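Local structure of N-acyl homoserine lactonase (Bacillus thuringiensis, 4J5H) at residues 175-180 with 194-199; 107-112 with 129-134; 185-190 with 232-237. The protein hydrolyses the lactone ring of short- and long-chain N-acyl-L-homoserine lactones, opening it to the N-acyl-L-homoserine, with two zinc ions bound per subunit. The protein carries 1 engineered substitution. All blocks are in the same frame, centred on the assembly; numbering follows the deposited sequence.

Contact 1 of 3, residues 175-180 with 194-199. With ZN (zinc ion), chain C; ZN (zinc ion), chain B; 1K4 (N-decanoyl-L-homoserine), chain D.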
loop_
_atom_site.group_PDB
_atom_site.type_symbol
_atom_site.label_atom_id
_atom_site.label_comp_id
_atom_site.label_asym_id
_atom_site.label_seq_id
_atom_site.Cartn_x
_atom_site.Cartn_y
_atom_site.Cartn_z
ATOM N N PRO A 175 4.265 6.573 -10.396
ATOM C CA PRO A 175 4.255 7.997 -10.744
ATOM C C PRO A 175 3.511 8.889 -9.760
ATOM O O PRO A 175 3.839 10.049 -9.648
ATOM C CB PRO A 175 3.628 8.015 -12.133
ATOM C CG PRO A 175 4.033 6.695 -12.715
ATOM C CD PRO A 175 3.894 5.731 -11.546
ATOM N N GLY A 176 2.552 8.339 -9.023
ATOM C CA GLY A 176 1.821 9.089 -8.044
ATOM C C GLY A 176 1.693 8.444 -6.691
ATOM O O GLY A 176 0.647 8.554 -6.020
ATOM N N HIS A 177 2.737 7.744 -6.275
ATOM C CA HIS A 177 2.725 7.068 -5.013
ATOM C C HIS A 177 2.562 8.074 -3.866
ATOM O O HIS A 177 3.160 9.161 -3.898
ATOM C CB HIS A 177 4.028 6.265 -4.832
ATOM C CG HIS A 177 4.048 5.451 -3.592
ATOM N ND1 HIS A 177 4.381 5.957 -2.354
ATOM C CD2 HIS A 177 3.671 4.170 -3.389
ATOM C CE1 HIS A 177 4.222 5.018 -1.446
ATOM N NE2 HIS A 177 3.789 3.923 -2.052
ATOM N N GLN A 178 1.809 7.693 -2.844
ATOM C CA GLN A 178 1.688 8.494 -1.637
ATOM C C GLN A 178 1.798 7.611 -0.398
ATOM O O GLN A 178 1.349 6.450 -0.384
ATOM C CB GLN A 178 0.377 9.256 -1.592
ATOM C CG GLN A 178 -0.882 8.416 -1.663
ATOM C CD GLN A 178 -2.177 9.232 -1.837
ATOM O OE1 GLN A 178 -2.187 10.447 -1.746
ATOM N NE2 GLN A 178 -3.287 8.540 -2.075
ATOM N N SER A 179 2.413 8.186 0.626
ATOM C CA SER A 179 2.634 7.579 1.934
ATOM C C SER A 179 1.679 8.216 2.937
ATOM O O SER A 179 1.028 9.208 2.621
ATOM C CB SER A 179 4.106 7.761 2.369
ATOM O OG SER A 179 5.019 7.237 1.423
ATOM N N LEU A 180 1.609 7.686 4.154
ATOM C CA LEU A 180 0.715 8.195 5.167
ATOM C C LEU A 180 1.410 8.557 6.463
ATOM O O LEU A 180 2.277 7.847 6.928
ATOM C CB LEU A 180 -0.371 7.177 5.512
ATOM C CG LEU A 180 -1.349 6.903 4.376
ATOM C CD1 LEU A 180 -0.840 5.768 3.500
ATOM C CD2 LEU A 180 -2.714 6.628 4.916
ATOM N N ILE A 194 4.518 2.849 2.911
ATOM C CA ILE A 194 4.042 1.984 1.826
ATOM C C ILE A 194 5.219 1.676 0.922
ATOM O O ILE A 194 6.293 1.368 1.430
ATOM C CB ILE A 194 2.764 2.503 1.121
ATOM C CG1 ILE A 194 1.822 3.215 2.108
ATOM C CG2 ILE A 194 2.059 1.346 0.411
ATOM C CD1 ILE A 194 1.136 2.312 3.084
ATOM N N ASP A 195 5.064 1.749 -0.388
ATOM C CA ASP A 195 6.113 1.347 -1.298
ATOM C C ASP A 195 7.103 2.478 -1.633
ATOM O O ASP A 195 7.919 2.314 -2.542
ATOM C CB ASP A 195 5.522 0.754 -2.586
ATOM C CG ASP A 195 4.873 -0.611 -2.387
ATOM O OD1 ASP A 195 4.803 -1.087 -1.258
ATOM O OD2 ASP A 195 4.405 -1.200 -3.390
ATOM N N ALA A 196 7.085 3.583 -0.878
ATOM C CA ALA A 196 8.201 4.519 -0.953
ATOM C C ALA A 196 9.490 3.864 -0.375
ATOM O O ALA A 196 10.597 4.326 -0.629
ATOM C CB ALA A 196 7.878 5.809 -0.232
ATOM N N SER A 197 9.337 2.750 0.359
ATOM C CA SER A 197 10.463 1.850 0.718
ATOM C C SER A 197 9.876 0.462 1.064
ATOM O O SER A 197 9.103 0.341 2.009
ATOM C CB SER A 197 11.210 2.401 1.931
ATOM O OG SER A 197 12.111 3.406 1.552
ATOM N N TYR A 198 10.226 -0.579 0.300
ATOM C CA TYR A 198 9.760 -1.921 0.602
ATOM C C TYR A 198 10.282 -2.389 1.955
ATOM O O TYR A 198 9.551 -2.997 2.722
ATOM C CB TYR A 198 10.228 -2.925 -0.451
ATOM C CG TYR A 198 9.553 -2.927 -1.796
ATOM C CD1 TYR A 198 8.390 -2.213 -2.054
ATOM C CD2 TYR A 198 10.064 -3.725 -2.806
ATOM C CE1 TYR A 198 7.780 -2.296 -3.291
ATOM C CE2 TYR A 198 9.466 -3.829 -4.044
ATOM C CZ TYR A 198 8.323 -3.114 -4.293
ATOM O OH TYR A 198 7.709 -3.209 -5.529
ATOM N N THR A 199 11.529 -2.052 2.256
ATOM C CA THR A 199 12.196 -2.513 3.467
ATOM C C THR A 199 12.893 -1.406 4.218
ATOM O O THR A 199 13.199 -0.342 3.666
ATOM C CB THR A 199 13.282 -3.571 3.147
ATOM O OG1 THR A 199 14.371 -2.931 2.475
ATOM C CG2 THR A 199 12.712 -4.699 2.308
HETATM ZN ZN ZN C . 4.061 -0.692 -5.740
HETATM ZN ZN ZN B . 3.631 -2.881 -2.735
HETATM O O 1K4 D . 4.283 -2.569 -5.943
HETATM C C 1K4 D . 4.077 -3.692 -5.466
HETATM O OXT 1K4 D . 3.649 -3.804 -4.269
HETATM C CA 1K4 D . 4.348 -4.894 -6.353
HETATM C CB 1K4 D . 5.241 -5.828 -5.514
HETATM C CAG 1K4 D . 5.322 -7.243 -6.038
HETATM O OAD 1K4 D . 4.000 -7.759 -6.186
HETATM N N 1K4 D . 5.105 -4.551 -7.565
HETATM C CAQ 1K4 D . 4.456 -4.072 -8.627
HETATM O OAB 1K4 D . 3.224 -3.943 -8.696
HETATM C CAN 1K4 D . 5.299 -3.676 -9.801
HETATM C CAM 1K4 D . 4.599 -3.895 -11.134
HETATM C CAL 1K4 D . 4.372 -5.386 -11.356
HETATM C CAK 1K4 D . 3.855 -5.685 -12.757
HETATM C CAJ 1K4 D . 2.439 -6.230 -12.751
HETATM C CAI 1K4 D . 2.097 -6.738 -14.156
HETATM C CAH 1K4 D . 0.732 -6.237 -14.611
HETATM C CAF 1K4 D . 0.097 -7.084 -15.716
HETATM C CAA 1K4 D . 1.050 -7.461 -16.828
#
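The imidazole of His-177 has the backbone carbon C of Asp-195 over one face, while CB of Ile-194 and OG of Ser-179 lie at its edge; the Tyr-198 ring has CG of Asp-195 in its plane, at the edge. Such second-shell packing illustrates how the metallo-beta-lactamase fold presents a metal ligand from the end of a strand. After strand 188-194 the chain makes a type I beta turn from Ile-194 to Ser-197, and His-177 lies against its start. With CG anti to the backbone N (chi1 -176°), the ring reaches across so that Asp-195 N gives NE2 a weak, bent hydrogen bond of 3.0 Å (130° at the hydrogen). The bond between ND1 and Thr-170 OG1, helped by this weak one, probably sets the ring's rotation. Farther along strand 178-184, Leu-180 CD1 packs on Ile-194 CG1 at 3.9 Å. Ser-179 OG, hydrogen-bonded to Thr-170 and to the carbonyl of Thr-193, also touches Ala-196 CB at 3.6 Å. The Asp-195 carboxylate, its plane nearly parallel to the His-177 ring (9° apart), extends to the metals. Asp-195 OD2 bridges both zinc ions, 2.4 Å from the zinc that binds O of N-decanoyl-L-homoserine and 2.0 Å from the other zinc.

Contact 2 of 3, residues 107-112 with 129-134. Engineered in segment 107-112: Trp-111 (natural residue Phe). With ZN (zinc ion), chain C; 1K4 (N-decanoyl-L-homoserine), chain D.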
loop_
_atom_site.group_PDB
_atom_site.type_symbol
_atom_site.label_atom_id
_atom_site.label_comp_id
_atom_site.label_asym_id
_atom_site.label_seq_id
_atom_site.Cartn_x
_atom_site.Cartn_y
_atom_site.Cartn_z
ATOM N N SER A 107 -2.720 4.039 -1.797
ATOM C CA SER A 107 -1.331 4.523 -1.809
ATOM C C SER A 107 -0.839 4.707 -3.254
ATOM O O SER A 107 -0.137 5.656 -3.596
ATOM C CB SER A 107 -0.399 3.537 -1.107
ATOM O OG SER A 107 -0.430 2.256 -1.718
ATOM N N HIS A 108 -1.208 3.743 -4.075
ATOM C CA HIS A 108 -0.958 3.710 -5.458
ATOM C C HIS A 108 -1.799 2.573 -6.058
ATOM O O HIS A 108 -2.502 1.867 -5.323
ATOM C CB HIS A 108 0.543 3.587 -5.752
ATOM C CG HIS A 108 1.222 2.337 -5.304
ATOM N ND1 HIS A 108 1.160 1.815 -4.026
ATOM C CD2 HIS A 108 2.122 1.588 -5.967
ATOM C CE1 HIS A 108 1.982 0.791 -3.940
ATOM N NE2 HIS A 108 2.571 0.629 -5.104
ATOM N N LEU A 109 -1.737 2.422 -7.385
ATOM C CA LEU A 109 -2.643 1.504 -8.089
ATOM C C LEU A 109 -1.960 0.235 -8.612
ATOM O O LEU A 109 -2.508 -0.475 -9.475
ATOM C CB LEU A 109 -3.373 2.271 -9.198
ATOM C CG LEU A 109 -4.329 3.369 -8.723
ATOM C CD1 LEU A 109 -4.956 4.118 -9.890
ATOM C CD2 LEU A 109 -5.387 2.891 -7.763
ATOM N N HIS A 110 -0.787 -0.092 -8.065
ATOM C CA HIS A 110 -0.207 -1.401 -8.295
ATOM C C HIS A 110 -1.141 -2.520 -7.840
ATOM O O HIS A 110 -1.977 -2.329 -6.973
ATOM C CB HIS A 110 1.176 -1.524 -7.657
ATOM C CG HIS A 110 2.238 -0.744 -8.368
ATOM N ND1 HIS A 110 3.458 -0.466 -7.801
ATOM C CD2 HIS A 110 2.264 -0.200 -9.605
ATOM C CE1 HIS A 110 4.190 0.224 -8.665
ATOM N NE2 HIS A 110 3.478 0.420 -9.757
ATOM N N TRP A 111 -0.949 -3.681 -8.454
ATOM C CA TRP A 111 -1.920 -4.775 -8.454
ATOM C C TRP A 111 -2.276 -5.312 -7.074
ATOM O O TRP A 111 -3.378 -5.774 -6.851
ATOM C CB TRP A 111 -1.433 -5.895 -9.409
ATOM C CG TRP A 111 -0.297 -6.665 -8.807
ATOM C CD1 TRP A 111 1.017 -6.301 -8.742
ATOM C CD2 TRP A 111 -0.407 -7.884 -8.081
ATOM N NE1 TRP A 111 1.736 -7.230 -8.027
ATOM C CE2 TRP A 111 0.885 -8.215 -7.615
ATOM C CE3 TRP A 111 -1.475 -8.752 -7.799
ATOM C CZ2 TRP A 111 1.137 -9.374 -6.876
ATOM C CZ3 TRP A 111 -1.214 -9.898 -7.074
ATOM C CH2 TRP A 111 0.085 -10.188 -6.604
ATOM N N ASP A 112 -1.301 -5.266 -6.175
ATOM C CA ASP A 112 -1.448 -5.790 -4.821
ATOM C C ASP A 112 -1.849 -4.727 -3.807
ATOM O O ASP A 112 -1.947 -5.013 -2.608
ATOM C CB ASP A 112 -0.214 -6.560 -4.360
ATOM C CG ASP A 112 1.058 -5.730 -4.372
ATOM O OD1 ASP A 112 1.253 -4.863 -5.241
ATOM O OD2 ASP A 112 1.909 -5.985 -3.508
ATOM N N ARG A 129 -3.646 12.225 -8.713
ATOM C CA ARG A 129 -3.873 12.432 -10.150
ATOM C C ARG A 129 -2.784 11.801 -11.023
ATOM O O ARG A 129 -3.085 11.149 -12.038
ATOM C CB ARG A 129 -3.939 13.914 -10.454
ATOM C CG ARG A 129 -4.246 14.210 -11.914
ATOM C CD ARG A 129 -4.362 15.702 -12.182
ATOM N NE ARG A 129 -5.448 16.299 -11.405
ATOM C CZ ARG A 129 -6.741 16.264 -11.736
ATOM N NH1 ARG A 129 -7.625 16.857 -10.943
ATOM N NH2 ARG A 129 -7.161 15.643 -12.850
ATOM N N THR A 130 -1.524 11.947 -10.624
ATOM C CA THR A 130 -0.423 11.391 -11.403
ATOM C C THR A 130 -0.464 9.867 -11.427
ATOM O O THR A 130 0.001 9.251 -12.390
ATOM C CB THR A 130 0.953 11.923 -10.946
ATOM O OG1 THR A 130 1.066 11.769 -9.520
ATOM C CG2 THR A 130 1.080 13.401 -11.319
ATOM N N GLU A 131 -0.997 9.265 -10.358
ATOM C CA GLU A 131 -1.125 7.816 -10.323
ATOM C C GLU A 131 -2.264 7.339 -11.210
ATOM O O GLU A 131 -2.100 6.383 -11.972
ATOM C CB GLU A 131 -1.338 7.336 -8.891
ATOM C CG GLU A 131 -1.321 5.828 -8.753
ATOM C CD GLU A 131 0.029 5.183 -8.932
ATOM O OE1 GLU A 131 1.061 5.906 -8.888
ATOM O OE2 GLU A 131 0.065 3.927 -9.080
ATOM N N TYR A 132 -3.403 8.016 -11.095
ATOM C CA TYR A 132 -4.580 7.697 -11.889
ATOM C C TYR A 132 -4.207 7.800 -13.373
ATOM O O TYR A 132 -4.504 6.904 -14.164
ATOM C CB TYR A 132 -5.719 8.662 -11.483
ATOM C CG TYR A 132 -6.966 8.480 -12.268
ATOM C CD1 TYR A 132 -7.913 7.589 -11.868
ATOM C CD2 TYR A 132 -7.181 9.203 -13.428
ATOM C CE1 TYR A 132 -9.064 7.376 -12.606
ATOM C CE2 TYR A 132 -8.308 9.010 -14.178
ATOM C CZ TYR A 132 -9.260 8.092 -13.774
ATOM O OH TYR A 132 -10.356 7.901 -14.475
ATOM N N GLU A 133 -3.529 8.883 -13.753
ATOM C CA GLU A 133 -3.138 9.083 -15.154
ATOM C C GLU A 133 -2.184 8.005 -15.651
ATOM O O GLU A 133 -2.346 7.496 -16.779
ATOM C CB GLU A 133 -2.500 10.466 -15.369
ATOM C CG GLU A 133 -3.446 11.633 -15.163
ATOM C CD GLU A 133 -2.762 13.007 -15.216
ATOM O OE1 GLU A 133 -3.534 13.979 -15.289
ATOM O OE2 GLU A 133 -1.491 13.141 -15.176
ATOM N N ALA A 134 -1.225 7.634 -14.824
ATOM C CA ALA A 134 -0.279 6.559 -15.157
ATOM C C ALA A 134 -1.009 5.252 -15.415
ATOM O O ALA A 134 -0.713 4.531 -16.366
ATOM C CB ALA A 134 0.732 6.358 -14.040
HETATM ZN ZN ZN C . 4.061 -0.692 -5.740
HETATM O O 1K4 D . 4.283 -2.569 -5.943
HETATM C C 1K4 D . 4.077 -3.692 -5.466
HETATM O OXT 1K4 D . 3.649 -3.804 -4.269
HETATM C CA 1K4 D . 4.348 -4.894 -6.353
HETATM C CB 1K4 D . 5.241 -5.828 -5.514
HETATM C CAG 1K4 D . 5.322 -7.243 -6.038
HETATM O OAD 1K4 D . 4.000 -7.759 -6.186
HETATM N N 1K4 D . 5.105 -4.551 -7.565
HETATM C CAQ 1K4 D . 4.456 -4.072 -8.627
HETATM O OAB 1K4 D . 3.224 -3.943 -8.696
HETATM C CAN 1K4 D . 5.299 -3.676 -9.801
HETATM C CAM 1K4 D . 4.599 -3.895 -11.134
HETATM C CAL 1K4 D . 4.372 -5.386 -11.356
HETATM C CAK 1K4 D . 3.855 -5.685 -12.757
HETATM C CAJ 1K4 D . 2.439 -6.230 -12.751
HETATM C CAI 1K4 D . 2.097 -6.738 -14.156
HETATM C CAH 1K4 D . 0.732 -6.237 -14.611
HETATM C CAF 1K4 D . 0.097 -7.084 -15.716
HETATM C CAA 1K4 D . 1.050 -7.461 -16.828
#
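Leu-109 N and Glu-131 OE2 form the tight centre of this contact, a nearly straight hydrogen bond of 2.9 Å (173° at the hydrogen) that meets the oxygen from above the carboxylate plane. The same oxygen touches His-108 CB at 3.4 Å. Glu-131 gets there by a bend at chi2 (71°) after leaving the helix with CG anti to its backbone N. Tyr-141 OH also binds OE2, and Ser-174 OG and Gly-176 N bind OE1; four hydrogen bonds thus hold the buried carboxylate, and would be expected to stabilise its negative charge. This is a worked case of second-shell support: Glu-131 holds the amide of Leu-109, between two zinc ligands of the HxHxDH motif of the metallo-beta-lactamase superfamily, and so probably helps to position them. The His-108 ring turns away from Glu-131, its ND1 bonded to Ser-107 OG and its NE2 2.1 Å from the zinc ion, which His-110 ND1 also binds. Beyond His-110, whose ring has CAQ of the bound N-decanoyl-L-homoserine over one face, the engineered Trp-111 gives OAD of that ligand a hydrogen bond from NE1 (3.0 Å).

Packing is looser toward the surface. The Leu-109 and Glu-131 side chains lie alongside and run antiparallel, Leu-109 CG against Glu-131 CG (3.9 Å), and Leu-109 CD1 reaches CA of the partly exposed Tyr-132 at 4.1 Å. Helix 129-135 follows strand 125-128 directly; Tyr-132 rests on Ile-154 of strand 152-155, Leu-109 on Ala-114 of helix 111-114, and Trp-111 on Ile-77 and Pro-79 of strand 77-80.

Contact 3 of 3, residues 185-190 with 232-237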
loop_
_atom_site.group_PDB
_atom_site.type_symbol
_atom_site.label_atom_id
_atom_site.label_comp_id
_atom_site.label_asym_id
_atom_site.label_seq_id
_atom_site.Cartn_x
_atom_site.Cartn_y
_atom_site.Cartn_z
ATOM N N GLU A 185 -4.034 7.735 18.886
ATOM C CA GLU A 185 -4.242 7.944 20.306
ATOM C C GLU A 185 -3.192 7.166 21.137
ATOM O O GLU A 185 -2.658 7.695 22.122
ATOM C CB GLU A 185 -5.694 7.611 20.680
ATOM C CG GLU A 185 -6.136 7.906 22.110
ATOM C CD GLU A 185 -7.606 7.566 22.332
ATOM O OE1 GLU A 185 -8.412 7.668 21.378
ATOM O OE2 GLU A 185 -7.969 7.201 23.466
ATOM N N GLN A 186 -2.870 5.940 20.743
ATOM C CA GLN A 186 -2.025 5.082 21.565
ATOM C C GLN A 186 -0.539 5.291 21.334
ATOM O O GLN A 186 0.242 5.055 22.237
ATOM C CB GLN A 186 -2.362 3.603 21.339
ATOM C CG GLN A 186 -3.773 3.227 21.789
ATOM C CD GLN A 186 -4.012 3.495 23.259
ATOM O OE1 GLN A 186 -4.941 4.230 23.631
ATOM N NE2 GLN A 186 -3.165 2.915 24.114
ATOM N N SER A 187 -0.159 5.754 20.140
ATOM C CA SER A 187 1.252 5.743 19.722
ATOM C C SER A 187 1.836 7.067 19.299
ATOM O O SER A 187 3.062 7.173 19.160
ATOM C CB SER A 187 1.438 4.759 18.563
ATOM O OG SER A 187 1.066 3.449 18.943
ATOM N N GLY A 188 0.976 8.058 19.063
ATOM C CA GLY A 188 1.416 9.316 18.492
ATOM C C GLY A 188 1.720 9.175 17.014
ATOM O O GLY A 188 0.942 8.572 16.264
ATOM N N SER A 189 2.864 9.697 16.582
ATOM C CA SER A 189 3.162 9.826 15.149
ATOM C C SER A 189 3.613 8.501 14.544
ATOM O O SER A 189 4.546 7.880 15.033
ATOM C CB SER A 189 4.253 10.886 14.925
ATOM O OG SER A 189 3.876 12.146 15.472
ATOM N N VAL A 190 2.973 8.125 13.430
ATOM C CA VAL A 190 3.254 6.895 12.705
ATOM C C VAL A 190 3.421 7.232 11.224
ATOM O O VAL A 190 2.544 7.896 10.651
ATOM C CB VAL A 190 2.102 5.892 12.861
ATOM C CG1 VAL A 190 2.370 4.628 12.079
ATOM C CG2 VAL A 190 1.869 5.582 14.328
ATOM N N LYS A 232 9.873 12.495 14.431
ATOM C CA LYS A 232 10.331 11.275 15.127
ATOM C C LYS A 232 9.215 10.205 15.273
ATOM O O LYS A 232 8.932 9.727 16.365
ATOM C CB LYS A 232 10.974 11.660 16.472
ATOM C CG LYS A 232 12.275 12.443 16.271
ATOM C CD LYS A 232 12.973 12.828 17.569
ATOM C CE LYS A 232 14.341 13.444 17.280
ATOM N NZ LYS A 232 15.086 13.801 18.523
ATOM N N PRO A 233 8.565 9.831 14.156
ATOM C CA PRO A 233 7.535 8.803 14.186
ATOM C C PRO A 233 8.105 7.390 14.318
ATOM O O PRO A 233 9.302 7.150 14.082
ATOM C CB PRO A 233 6.881 8.940 12.815
ATOM C CG PRO A 233 8.014 9.311 11.930
ATOM C CD PRO A 233 8.829 10.264 12.781
ATOM N N ILE A 234 7.231 6.448 14.635
ATOM C CA ILE A 234 7.556 5.049 14.369
ATOM C C ILE A 234 7.215 4.799 12.893
ATOM O O ILE A 234 6.242 5.373 12.360
ATOM C CB ILE A 234 6.839 4.076 15.307
ATOM C CG1 ILE A 234 5.348 4.328 15.341
ATOM C CG2 ILE A 234 7.410 4.229 16.721
ATOM C CD1 ILE A 234 4.590 3.411 16.281
ATOM N N ILE A 235 8.060 4.015 12.228
ATOM C CA ILE A 235 8.044 3.895 10.772
ATOM C C ILE A 235 7.834 2.448 10.362
ATOM O O ILE A 235 8.511 1.545 10.863
ATOM C CB ILE A 235 9.358 4.381 10.110
ATOM C CG1 ILE A 235 9.775 5.752 10.612
ATOM C CG2 ILE A 235 9.223 4.366 8.602
ATOM C CD1 ILE A 235 11.208 6.109 10.222
ATOM N N PHE A 236 6.876 2.240 9.458
ATOM C CA PHE A 236 6.575 0.928 8.921
ATOM C C PHE A 236 6.696 0.912 7.432
ATOM O O PHE A 236 6.169 1.793 6.759
ATOM C CB PHE A 236 5.179 0.486 9.338
ATOM C CG PHE A 236 5.038 0.351 10.817
ATOM C CD1 PHE A 236 4.704 1.446 11.608
ATOM C CD2 PHE A 236 5.301 -0.860 11.430
ATOM C CE1 PHE A 236 4.570 1.323 12.972
ATOM C CE2 PHE A 236 5.189 -0.984 12.804
ATOM C CZ PHE A 236 4.817 0.101 13.563
ATOM N N PHE A 237 7.369 -0.120 6.930
ATOM C CA PHE A 237 7.703 -0.218 5.525
ATOM C C PHE A 237 6.726 -1.098 4.763
ATOM O O PHE A 237 5.904 -1.799 5.345
ATOM C CB PHE A 237 9.148 -0.699 5.405
ATOM C CG PHE A 237 10.077 0.151 6.219
ATOM C CD1 PHE A 237 10.411 1.424 5.793
ATOM C CD2 PHE A 237 10.609 -0.322 7.438
ATOM C CE1 PHE A 237 11.235 2.240 6.551
ATOM C CE2 PHE A 237 11.426 0.499 8.207
ATOM C CZ PHE A 237 11.743 1.778 7.757
#
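Val-190 meets Ile-234 and Phe-236 because its chi1 of 178° sets CG1 anti to the backbone N and places CG2 beside that N; CG1 then meets Phe-236 and CG2 meets Ile-234. Ile-234 answers with CG1 between its backbone N and carbonyl carbon (chi1 52°), which brings the side chain alongside Val-190 CG2. The two residues are neighbours on parallel strands, 188-194 and 234-237, joined by a beta-alpha-beta crossover through helices 200-204 and 214-231. The pair is an instructive example of how an edge strand is added to the five-stranded sheet of the metallo-beta-lactamase fold.

The register is plain. Val-190 bridges to Ile-234, and the short strand segments run at 26° to one another. Ile-234 N gives a hydrogen bond to Ser-189 O (3.1 Å), and backbone bonds of Ile-234 and Phe-236 with Leu-191 carry the ladder on. Between these rungs Val-190 CA makes a CA-H...O contact with Ile-234 O at 3.4 Å.

On the side-chain face, Val-190 CG2 lies 3.8 Å from Ile-234 CG1, and the exposed Ile-234 extends farther so that its CD1 touches Ser-187 CB at 4.1 Å. Ser-187 OG is itself bonded to the terminal carboxylate of Ile-254. The Phe-236 ring meets Phe-12 edge-to-face and takes Val-190 CG1 obliquely, at 4.0 Å from its CD1.

Just before the strand, where helix 214-231 has ended and Lys-232 adopts a positive phi, Pro-233 packs against Ser-189, their CB atoms 3.9 Å apart, while Pro-233 CB comes within 3.4 Å of Ser-189 O.

In the fold
Contacts 1 and 2, their centres about 11 Å apart, build one side each of the dizinc site and share a zinc ion and the bound N-decanoyl-L-homoserine. They are stitched together directly: Gln-178 N is 2.9 Å from Ser-107 O, a probable hydrogen bond, and Asp-195 OD2 lies 3.1 Å from His-108 NE2, both on the shared zinc. Contact 3 lies farther along the sheet that carries contact 1, centre to centre about 16 Å; strands 178-184 and 188-194 are neighbours there, and Phe-237 packs on the backbone of Ser-197 and Tyr-198. Contacts 2 and 3 do not touch, with centres about 25 Å apart, and the Phe-236 side chain remains about 13 Å from a zinc ion.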